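Side-chain contacts in petrobactin biosynthesis protein AsbB (Bacillus anthracis, PDB 3TO3), which catalyses the ATP-dependent condensation of spermidine with citryl-spermidine intermediates in the biosynthesis of the siderophore petrobactin: residues R500-C503 / L504-M507; A511-L514 / F515-E519; I538-E541 / E542-H546; E570-T573 / K574-L577. All blocks are in the same frame, centred on the assembly; numbering follows the deposited sequence. Where two conformers were deposited one is given.

Interactions 1 and 2 lie in series on helix 502-528 and probably share a backbone hydrogen bond, with Met507 O 3.2 Å from Leu512 N. Interaction 2 is the hub: Phe513 CZ packs 3.9 Å from Val539 CG1 of interaction 3, and Phe515 CZ lies 3.3 Å from Leu572 CD1 of interaction 4. Its Asn516 side chain is about 5 Å from bound ATP, against about 9 Å for Arg576 of interaction 4 and about 12 Å for Met507 of interaction 1. Interaction 3 stands away from the annotated sites, its centre 32 Å from that of interaction 4. Interaction 2 thus comes closest to the nucleotide, and interaction 3 is plain helix packing.

Interaction 1 of 4, residues R500-C503 / L504-M507; sequences RIEC and LQEM
Arg500 and Glu506 are brought together by their torsions: CG of Arg500 is wedged between its own backbone N and carbonyl carbon (chi1 47°), whereas CG of Glu506 stands opposite the carbonyl carbon and leads into an extended chain. A further bend at chi3 turns the guanidinium toward the first turn of helix 502-528, and the two side chains cross at about a right angle. The outcome is a two-pronged salt bridge. NH2 of Arg500 makes a nearly straight bond of 3.0 Å to OE2 of Glu506, which it meets on the syn side, 30° out of the carboxylate plane. The second prong, from NH1 of Arg500 to OE1 of Glu506, is weak at 3.3 Å. The two flat groups are twisted 38° apart, and CB of Glu502 rests against one face of the guanidinium, toward its rim. Paired bonds and this packing should together restrict rotation of the group.

The backbone bond from Glu506 N to Glu502 O, 2.8 Å long, and that from Met507 N to Cys503 O, at 3.1 Å, belong to the regular i to i+4 pattern of the helix. Ile501 and Leu504 both lie on Tyr467 of strand 465-467 and on the nearby Phe470, while Gln505 NE2 bonds to the carbonyl oxygen of Gln561, just beyond helix 554-560, and Met507 touches Glu465 of strand 465-467.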
loop_
_atom_site.group_PDB
_atom_site.type_symbol
_atom_site.label_atom_id
_atom_site.label_comp_id
_atom_site.label_asym_id
_atom_site.label_seq_id
_atom_site.Cartn_x
_atom_site.Cartn_y
_atom_site.Cartn_z
ATOM N N ARG B 500 -33.216 3.238 -18.743
ATOM C CA ARG B 500 -34.274 3.911 -17.996
ATOM C C ARG B 500 -34.161 5.427 -18.085
ATOM O O ARG B 500 -33.078 6.013 -17.945
ATOM C CB ARG B 500 -34.350 3.417 -16.537
ATOM C CG ARG B 500 -33.010 3.350 -15.815
ATOM C CD ARG B 500 -33.056 2.523 -14.519
ATOM N NE ARG B 500 -33.724 3.192 -13.397
ATOM C CZ ARG B 500 -33.201 4.192 -12.677
ATOM N NH1 ARG B 500 -31.994 4.687 -12.957
ATOM N NH2 ARG B 500 -33.896 4.714 -11.671
ATOM N N ILE B 501 -35.298 6.055 -18.338
ATOM C CA ILE B 501 -35.363 7.498 -18.480
ATOM C C ILE B 501 -35.050 8.226 -17.161
ATOM O O ILE B 501 -34.651 9.409 -17.163
ATOM C CB ILE B 501 -36.738 7.888 -19.023
ATOM C CG1 ILE B 501 -36.810 9.377 -19.345
ATOM C CG2 ILE B 501 -37.845 7.474 -18.050
ATOM C CD1 ILE B 501 -38.010 9.683 -20.213
ATOM N N GLU B 502 -35.209 7.526 -16.036
ATOM C CA GLU B 502 -34.883 8.117 -14.730
ATOM C C GLU B 502 -33.408 8.454 -14.598
ATOM O O GLU B 502 -33.029 9.298 -13.778
ATOM C CB GLU B 502 -35.318 7.226 -13.563
ATOM C CG GLU B 502 -36.832 7.176 -13.330
ATOM C CD GLU B 502 -37.559 6.226 -14.289
ATOM O OE1 GLU B 502 -36.889 5.504 -15.066
ATOM O OE2 GLU B 502 -38.808 6.197 -14.258
ATOM N N CYS B 503 -32.572 7.804 -15.413
ATOM C CA CYS B 503 -31.140 8.122 -15.457
ATOM C C CYS B 503 -30.988 9.621 -15.635
ATOM O O CYS B 503 -30.153 10.262 -15.003
ATOM C CB CYS B 503 -30.417 7.368 -16.608
ATOM S SG CYS B 503 -30.134 8.252 -18.246
ATOM N N LEU B 504 -31.813 10.186 -16.505
ATOM C CA LEU B 504 -31.694 11.623 -16.837
ATOM C C LEU B 504 -32.140 12.530 -15.686
ATOM O O LEU B 504 -31.472 13.507 -15.317
ATOM C CB LEU B 504 -32.446 11.982 -18.126
ATOM C CG LEU B 504 -32.173 11.206 -19.426
ATOM C CD1 LEU B 504 -33.133 11.675 -20.513
ATOM C CD2 LEU B 504 -30.735 11.382 -19.889
ATOM N N GLN B 505 -33.278 12.203 -15.104
ATOM C CA GLN B 505 -33.737 12.954 -13.960
ATOM C C GLN B 505 -32.694 12.869 -12.848
ATOM O O GLN B 505 -32.328 13.872 -12.257
ATOM C CB GLN B 505 -35.070 12.415 -13.493
ATOM C CG GLN B 505 -35.571 12.993 -12.207
ATOM C CD GLN B 505 -36.373 11.955 -11.474
ATOM O OE1 GLN B 505 -35.905 10.836 -11.285
ATOM N NE2 GLN B 505 -37.601 12.291 -11.105
ATOM N N GLU B 506 -32.186 11.682 -12.565
ATOM C CA GLU B 506 -31.216 11.598 -11.487
ATOM C C GLU B 506 -29.929 12.392 -11.743
ATOM O O GLU B 506 -29.391 12.988 -10.817
ATOM C CB GLU B 506 -30.939 10.156 -11.116
ATOM C CG GLU B 506 -32.169 9.455 -10.554
ATOM C CD GLU B 506 -32.095 7.930 -10.715
ATOM O OE1 GLU B 506 -31.114 7.424 -11.327
ATOM O OE2 GLU B 506 -33.020 7.244 -10.233
HETATM N N MSE B 507 -29.442 12.441 -12.981
HETATM C CA MSE B 507 -28.229 13.211 -13.249
HETATM C C MSE B 507 -28.444 14.707 -12.999
HETATM O O MSE B 507 -27.535 15.427 -12.557
HETATM C CB MSE B 507 -27.703 12.988 -14.666
HETATM C CG MSE B 507 -26.284 13.541 -14.891
HETATM SE SE MSE B 507 -24.896 12.440 -14.023
HETATM C CE MSE B 507 -24.717 11.067 -15.424
#

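Interaction 2 of 4, residues A511-L514 / F515-E519; sequences ALFL and FNVGE
Val517 N bonds to Leu512 O (2.9 Å) and Gly518 N to Phe513 O (2.8 Å), each reaching back five residues, so the helix widens here into a pi-type turn. Phe513 O also accepts from Asn516 N at 3.3 Å, and its two donors approach from opposite faces of the carbonyl plane.

Among the side chains, Leu514 and Phe515 run side by side. With CG of Leu514 opposite its own backbone N (chi1 -169°), the CD2 branch is carried over the middle of the neighbouring ring. CD2 of Leu514 lies 3.6 Å from the centroid of the Phe515 ring and 14° off its normal, a well-centred CH-pi contact. Phe513 uses its ring differently: its edge, at CD1, meets CB of Val517 in the ring plane at 3.8 Å. A looser contact joins CG2 of Val517 to CD1 of Leu512, at 4.2 Å. Both Leu512 and Val517 also pack on Ile422 of helix 410-432, and Phe515 meets Tyr163 edge-to-face.

Asn516 sits with its CB 3.2 Å from Leu512 O, while its amide is held at both ends: OD1 by the hydroxyl of the ATP-binding residue Tyr391, ND2 by the carbonyl oxygen of Ser438. Those two bonds fix the rotation of a buried amide beside the nucleotide. The arrangement is a pi-bulge within a long alpha helix, here carrying an asparagine that bonds to a residue of the ATP pocket, consistent with a second-shell role.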
loop_
_atom_site.group_PDB
_atom_site.type_symbol
_atom_site.label_atom_id
_atom_site.label_comp_id
_atom_site.label_asym_id
_atom_site.label_seq_id
_atom_site.Cartn_x
_atom_site.Cartn_y
_atom_site.Cartn_z
ATOM N N ALA B 511 -26.684 15.027 -9.489
ATOM C CA ALA B 511 -25.341 15.475 -9.779
ATOM C C ALA B 511 -25.277 17.011 -9.868
ATOM O O ALA B 511 -24.543 17.661 -9.116
ATOM C CB ALA B 511 -24.787 14.803 -11.001
ATOM N N LEU B 512 -26.015 17.583 -10.806
ATOM C CA LEU B 512 -26.032 19.038 -10.955
ATOM C C LEU B 512 -26.434 19.800 -9.680
ATOM O O LEU B 512 -25.774 20.776 -9.314
ATOM C CB LEU B 512 -26.937 19.458 -12.119
ATOM C CG LEU B 512 -26.935 20.951 -12.468
ATOM C CD1 LEU B 512 -25.539 21.479 -12.931
ATOM C CD2 LEU B 512 -28.008 21.230 -13.535
ATOM N N PHE B 513 -27.502 19.355 -9.019
ATOM C CA PHE B 513 -28.143 20.137 -7.950
ATOM C C PHE B 513 -27.707 19.711 -6.566
ATOM O O PHE B 513 -26.975 20.425 -5.924
ATOM C CB PHE B 513 -29.670 20.116 -8.072
ATOM C CG PHE B 513 -30.195 20.995 -9.184
ATOM C CD1 PHE B 513 -29.548 22.170 -9.511
ATOM C CD2 PHE B 513 -31.305 20.635 -9.910
ATOM C CE1 PHE B 513 -30.009 22.986 -10.526
ATOM C CE2 PHE B 513 -31.760 21.431 -10.929
ATOM C CZ PHE B 513 -31.111 22.615 -11.244
ATOM N N LEU B 514 -28.121 18.526 -6.143
ATOM C CA LEU B 514 -27.830 18.037 -4.815
ATOM C C LEU B 514 -26.337 18.120 -4.442
ATOM O O LEU B 514 -26.008 18.688 -3.421
ATOM C CB LEU B 514 -28.397 16.615 -4.636
ATOM C CG LEU B 514 -28.428 16.022 -3.220
ATOM C CD1 LEU B 514 -29.366 14.813 -3.132
ATOM C CD2 LEU B 514 -27.040 15.606 -2.802
ATOM N N PHE B 515 -25.435 17.573 -5.250
ATOM C CA PHE B 515 -24.003 17.566 -4.873
ATOM C C PHE B 515 -23.199 18.765 -5.358
ATOM O O PHE B 515 -22.015 18.853 -5.078
ATOM C CB PHE B 515 -23.273 16.290 -5.350
ATOM C CG PHE B 515 -23.732 15.045 -4.663
ATOM C CD1 PHE B 515 -23.595 14.906 -3.286
ATOM C CD2 PHE B 515 -24.327 14.003 -5.394
ATOM C CE1 PHE B 515 -24.046 13.749 -2.641
ATOM C CE2 PHE B 515 -24.774 12.836 -4.761
ATOM C CZ PHE B 515 -24.638 12.708 -3.386
ATOM N N ASN B 516 -23.812 19.651 -6.132
ATOM C CA ASN B 516 -23.048 20.745 -6.681
ATOM C C ASN B 516 -23.695 22.136 -6.472
ATOM O O ASN B 516 -23.304 22.856 -5.566
ATOM C CB ASN B 516 -22.832 20.408 -8.148
ATOM C CG ASN B 516 -22.149 21.481 -8.904
ATOM O OD1 ASN B 516 -21.451 22.306 -8.333
ATOM N ND2 ASN B 516 -22.330 21.474 -10.226
ATOM N N VAL B 517 -24.753 22.448 -7.218
ATOM C CA VAL B 517 -25.338 23.789 -7.217
ATOM C C VAL B 517 -25.970 24.079 -5.867
ATOM O O VAL B 517 -26.075 25.220 -5.462
ATOM C CB VAL B 517 -26.371 23.975 -8.380
ATOM C CG1 VAL B 517 -27.265 25.133 -8.142
ATOM C CG2 VAL B 517 -25.676 24.139 -9.725
ATOM N N GLY B 518 -26.356 23.026 -5.164
ATOM C CA GLY B 518 -26.965 23.135 -3.858
ATOM C C GLY B 518 -26.009 23.674 -2.810
ATOM O O GLY B 518 -26.435 24.331 -1.872
ATOM N N GLU B 519 -24.717 23.401 -2.963
ATOM C CA GLU B 519 -23.714 23.902 -2.021
ATOM C C GLU B 519 -23.685 25.426 -2.038
ATOM O O GLU B 519 -23.501 26.057 -1.003
ATOM C CB GLU B 519 -22.326 23.374 -2.366
ATOM C CG GLU B 519 -22.189 21.859 -2.214
ATOM C CD GLU B 519 -22.161 21.369 -0.753
ATOM O OE1 GLU B 519 -22.394 20.146 -0.563
ATOM O OE2 GLU B 519 -21.898 22.179 0.189
#

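Interaction 3 of 4, residues I538-E541 / E542-H546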
loop_
_atom_site.group_PDB
_atom_site.type_symbol
_atom_site.label_atom_id
_atom_site.label_comp_id
_atom_site.label_asym_id
_atom_site.label_seq_id
_atom_site.Cartn_x
_atom_site.Cartn_y
_atom_site.Cartn_z
ATOM N N ILE B 538 -35.900 30.737 -7.631
ATOM C CA ILE B 538 -35.263 31.368 -8.773
ATOM C C ILE B 538 -34.875 30.332 -9.790
ATOM O O ILE B 538 -34.990 30.553 -10.995
ATOM C CB ILE B 538 -34.037 32.188 -8.371
ATOM C CG1 ILE B 538 -34.503 33.530 -7.786
ATOM C CG2 ILE B 538 -33.140 32.395 -9.581
ATOM C CD1 ILE B 538 -33.418 34.328 -7.147
ATOM N N VAL B 539 -34.409 29.193 -9.288
ATOM C CA VAL B 539 -34.037 28.091 -10.150
ATOM C C VAL B 539 -35.252 27.612 -10.946
ATOM O O VAL B 539 -35.181 27.482 -12.174
ATOM C CB VAL B 539 -33.370 26.950 -9.369
ATOM C CG1 VAL B 539 -33.145 25.745 -10.283
ATOM C CG2 VAL B 539 -32.037 27.431 -8.808
ATOM N N VAL B 540 -36.370 27.388 -10.263
ATOM C CA VAL B 540 -37.598 27.061 -10.980
ATOM C C VAL B 540 -38.008 28.113 -12.053
ATOM O O VAL B 540 -38.242 27.769 -13.209
ATOM C CB VAL B 540 -38.740 26.764 -10.011
ATOM C CG1 VAL B 540 -40.022 26.549 -10.755
ATOM C CG2 VAL B 540 -38.390 25.531 -9.188
ATOM N N GLU B 541 -38.069 29.387 -11.683
ATOM C CA GLU B 541 -38.438 30.419 -12.640
ATOM C C GLU B 541 -37.584 30.351 -13.909
ATOM O O GLU B 541 -38.107 30.423 -15.043
ATOM C CB GLU B 541 -38.307 31.815 -12.028
ATOM C CG GLU B 541 -39.376 32.198 -11.041
ATOM C CD GLU B 541 -39.043 33.485 -10.275
ATOM O OE1 GLU B 541 -38.409 34.389 -10.847
ATOM O OE2 GLU B 541 -39.412 33.596 -9.093
ATOM N N GLU B 542 -36.271 30.233 -13.720
ATOM C CA GLU B 542 -35.357 30.197 -14.849
ATOM C C GLU B 542 -35.524 28.979 -15.758
ATOM O O GLU B 542 -35.428 29.098 -16.983
ATOM C CB GLU B 542 -33.915 30.332 -14.386
ATOM C CG GLU B 542 -33.700 31.644 -13.731
ATOM C CD GLU B 542 -33.977 32.804 -14.658
ATOM O OE1 GLU B 542 -34.082 32.581 -15.889
ATOM O OE2 GLU B 542 -34.083 33.940 -14.145
ATOM N N ILE B 543 -35.764 27.820 -15.161
ATOM C CA ILE B 543 -36.019 26.619 -15.929
ATOM C C ILE B 543 -37.294 26.880 -16.721
ATOM O O ILE B 543 -37.324 26.691 -17.930
ATOM C CB ILE B 543 -36.164 25.366 -15.013
ATOM C CG1 ILE B 543 -34.804 24.915 -14.474
ATOM C CG2 ILE B 543 -36.834 24.211 -15.754
ATOM C CD1 ILE B 543 -34.919 23.960 -13.185
ATOM N N GLU B 544 -38.340 27.340 -16.041
ATOM C CA GLU B 544 -39.611 27.623 -16.707
ATOM C C GLU B 544 -39.455 28.642 -17.835
ATOM O O GLU B 544 -40.025 28.465 -18.905
ATOM C CB GLU B 544 -40.677 28.108 -15.721
ATOM C CG GLU B 544 -41.288 27.009 -14.856
ATOM C CD GLU B 544 -42.032 25.934 -15.644
ATOM O OE1 GLU B 544 -42.814 26.275 -16.562
ATOM O OE2 GLU B 544 -41.840 24.737 -15.324
ATOM N N ASN B 545 -38.694 29.699 -17.570
ATOM C CA ASN B 545 -38.464 30.746 -18.557
ATOM C C ASN B 545 -37.834 30.180 -19.848
ATOM O O ASN B 545 -38.226 30.567 -20.964
ATOM C CB ASN B 545 -37.613 31.891 -17.960
ATOM C CG ASN B 545 -38.452 32.933 -17.186
ATOM O OD1 ASN B 545 -37.922 33.685 -16.357
ATOM N ND2 ASN B 545 -39.754 32.983 -17.465
ATOM N N HIS B 546 -36.876 29.259 -19.687
ATOM C CA HIS B 546 -36.195 28.619 -20.816
ATOM C C HIS B 546 -37.167 27.766 -21.620
ATOM O O HIS B 546 -37.341 27.971 -22.820
ATOM C CB HIS B 546 -35.040 27.723 -20.368
ATOM C CG HIS B 546 -34.382 26.998 -21.502
ATOM N ND1 HIS B 546 -33.537 27.624 -22.398
ATOM C CD2 HIS B 546 -34.456 25.704 -21.899
ATOM C CE1 HIS B 546 -33.116 26.748 -23.293
ATOM N NE2 HIS B 546 -33.663 25.577 -23.016
#
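Val539 and Ile543, one turn apart, provide the apolar contact: the CG1 branch of Val539 meets the end of its neighbour, CD1 of Ile543, at 3.8 Å, the two side chains slanting across each other. With CG of Glu542 opposite its own carbonyl carbon (chi1 -63°), CG lies 3.2 Å from Ile538 O; the bend at chi2 then turns the carboxylate aside. Beneath these groups the backbone is regular, with bonds such as Glu544 N to Val540 O at 2.9 Å and Asn545 N to Glu541 O at 2.7 Å.

Further out, the carboxylates of Glu541 and Glu542 come within 5.5 Å of each other, measured from OE1 of the first to OE2 of the second. Arg415 of helix 410-432 forms a salt bridge with each and probably offsets their mutual repulsion. Gln419 of that helix donates to the other oxygen of Glu542, so both oxygens of this buried acid have partners. This is the pattern of an alpha helix packed among several others, with Val539 and Val540 against Leu592 of helix 591-600, Ile543 on Phe557 of helix 554-560 and two glutamates bound to helix 410-432, well away from the ATP site.

Interaction 4 of 4, residues E570-T573 / K574-L577; sequences EQLT and KRRL
Arg575 reaches back to Glu570, and Lys574 to Gln571, from a short turn in the loop after strand 566-570; Thr573 holds the bend between them. Its carbonyl oxygen accepts from the backbone, Arg576 N lying 2.8 Å from Thr573 O. The hydroxyl of Thr573 has its partner in Ser34, and the carboxylate of Glu38 takes the backbone N-H groups of both Thr573 and Lys574.

Lys574 runs alongside Gln571 in the same direction. CG of the lysine stands opposite its own backbone N (chi1 -173°), and the straight chain brings CD of Lys574 to 3.2 Å from OE1 of Gln571; the bend comes at chi4, where it turns NZ. The two ends then share a water, which accepts from NE2 of Gln571 at 3.2 Å and from NZ of Lys574 at 3.0 Å.

Arg575 instead bends at chi2 and chi3, bringing its guanidinium to a single oxygen of Glu570. NH1 of Arg575 bonds to OE1 of Glu570 at 2.7 Å, using the anti lone pair, and NH2 of Arg575 adds a weak bond to the same OE1 at 3.2 Å. The groups are nearly coplanar, 21° apart, and CD2 of Leu572 touches NH1 of Arg575 at 3.6 Å. Such a forked salt bridge differs from a two-oxygen pairing: both N-H donors converge on OE1, which would be expected to stabilise negative charge there and favour the ionised form of Glu570.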
loop_
_atom_site.group_PDB
_atom_site.type_symbol
_atom_site.label_atom_id
_atom_site.label_comp_id
_atom_site.label_asym_id
_atom_site.label_seq_id
_atom_site.Cartn_x
_atom_site.Cartn_y
_atom_site.Cartn_z
ATOM N N GLU B 570 -27.928 8.823 -4.653
ATOM C CA GLU B 570 -26.840 7.922 -4.337
ATOM C C GLU B 570 -26.439 8.041 -2.891
ATOM O O GLU B 570 -26.300 9.139 -2.396
ATOM C CB GLU B 570 -25.615 8.292 -5.174
ATOM C CG GLU B 570 -25.705 7.925 -6.637
ATOM C CD GLU B 570 -25.813 6.426 -6.862
ATOM O OE1 GLU B 570 -25.083 5.666 -6.181
ATOM O OE2 GLU B 570 -26.633 6.006 -7.718
ATOM N N GLN B 571 -26.169 6.920 -2.236
ATOM C CA GLN B 571 -25.561 6.995 -0.931
ATOM C C GLN B 571 -24.074 6.710 -1.122
ATOM O O GLN B 571 -23.651 5.558 -1.153
ATOM C CB GLN B 571 -26.119 5.853 -0.075
ATOM C CG GLN B 571 -27.613 5.874 0.131
ATOM C CD GLN B 571 -28.089 4.658 0.898
ATOM O OE1 GLN B 571 -28.052 3.529 0.393
ATOM N NE2 GLN B 571 -28.533 4.876 2.134
ATOM N N LEU B 572 -23.268 7.754 -1.083
ATOM C CA LEU B 572 -21.847 7.641 -1.418
ATOM C C LEU B 572 -21.000 7.096 -0.270
ATOM O O LEU B 572 -20.105 6.289 -0.473
ATOM C CB LEU B 572 -21.314 9.001 -1.851
ATOM C CG LEU B 572 -22.048 9.636 -3.044
ATOM C CD1 LEU B 572 -21.744 11.114 -3.116
ATOM C CD2 LEU B 572 -21.683 8.952 -4.350
ATOM N N THR B 573 -21.282 7.558 0.932
ATOM C CA THR B 573 -20.597 7.066 2.102
ATOM C C THR B 573 -20.974 5.609 2.376
ATOM O O THR B 573 -20.110 4.801 2.664
ATOM C CB THR B 573 -20.896 7.980 3.306
ATOM O OG1 THR B 573 -20.423 9.309 3.006
ATOM C CG2 THR B 573 -20.229 7.472 4.551
ATOM N N LYS B 574 -22.253 5.256 2.261
ATOM C CA LYS B 574 -22.650 3.885 2.561
ATOM C C LYS B 574 -21.801 2.885 1.768
ATOM O O LYS B 574 -21.444 1.793 2.261
ATOM C CB LYS B 574 -24.136 3.647 2.279
ATOM C CG LYS B 574 -24.624 2.283 2.731
ATOM C CD LYS B 574 -26.144 2.218 2.553
ATOM C CE LYS B 574 -26.759 0.897 3.051
ATOM N NZ LYS B 574 -27.050 0.936 4.521
ATOM N N ARG B 575 -21.456 3.281 0.549
ATOM C CA ARG B 575 -20.713 2.407 -0.338
ATOM C C ARG B 575 -19.320 2.036 0.202
ATOM O O ARG B 575 -18.771 0.990 -0.143
ATOM C CB ARG B 575 -20.625 3.048 -1.723
ATOM C CG ARG B 575 -20.154 2.110 -2.817
ATOM C CD ARG B 575 -20.785 2.514 -4.132
ATOM N NE ARG B 575 -21.386 3.844 -4.035
ATOM C CZ ARG B 575 -22.262 4.331 -4.905
ATOM N NH1 ARG B 575 -22.759 5.549 -4.740
ATOM N NH2 ARG B 575 -22.648 3.596 -5.941
ATOM N N ARG B 576 -18.768 2.891 1.059
ATOM C CA ARG B 576 -17.428 2.697 1.596
ATOM C C ARG B 576 -17.434 1.790 2.801
ATOM O O ARG B 576 -16.355 1.398 3.271
ATOM C CB ARG B 576 -16.822 4.036 2.037
ATOM C CG ARG B 576 -17.124 5.193 1.123
ATOM C CD ARG B 576 -15.890 5.650 0.375
ATOM N NE ARG B 576 -15.336 6.868 0.962
ATOM C CZ ARG B 576 -15.799 8.094 0.712
ATOM N NH1 ARG B 576 -16.824 8.262 -0.121
ATOM N NH2 ARG B 576 -15.243 9.156 1.295
ATOM N N LEU B 577 -18.617 1.558 3.378
ATOM C CA LEU B 577 -18.744 0.641 4.528
ATOM C C LEU B 577 -19.246 -0.790 4.258
ATOM O O LEU B 577 -19.394 -1.568 5.198
ATOM C CB LEU B 577 -19.586 1.291 5.629
ATOM C CG LEU B 577 -19.161 2.742 5.883
ATOM C CD1 LEU B 577 -20.249 3.475 6.600
ATOM C CD2 LEU B 577 -17.832 2.824 6.633
HETATM O O HOH W 1 -29.326 2.958 4.566
#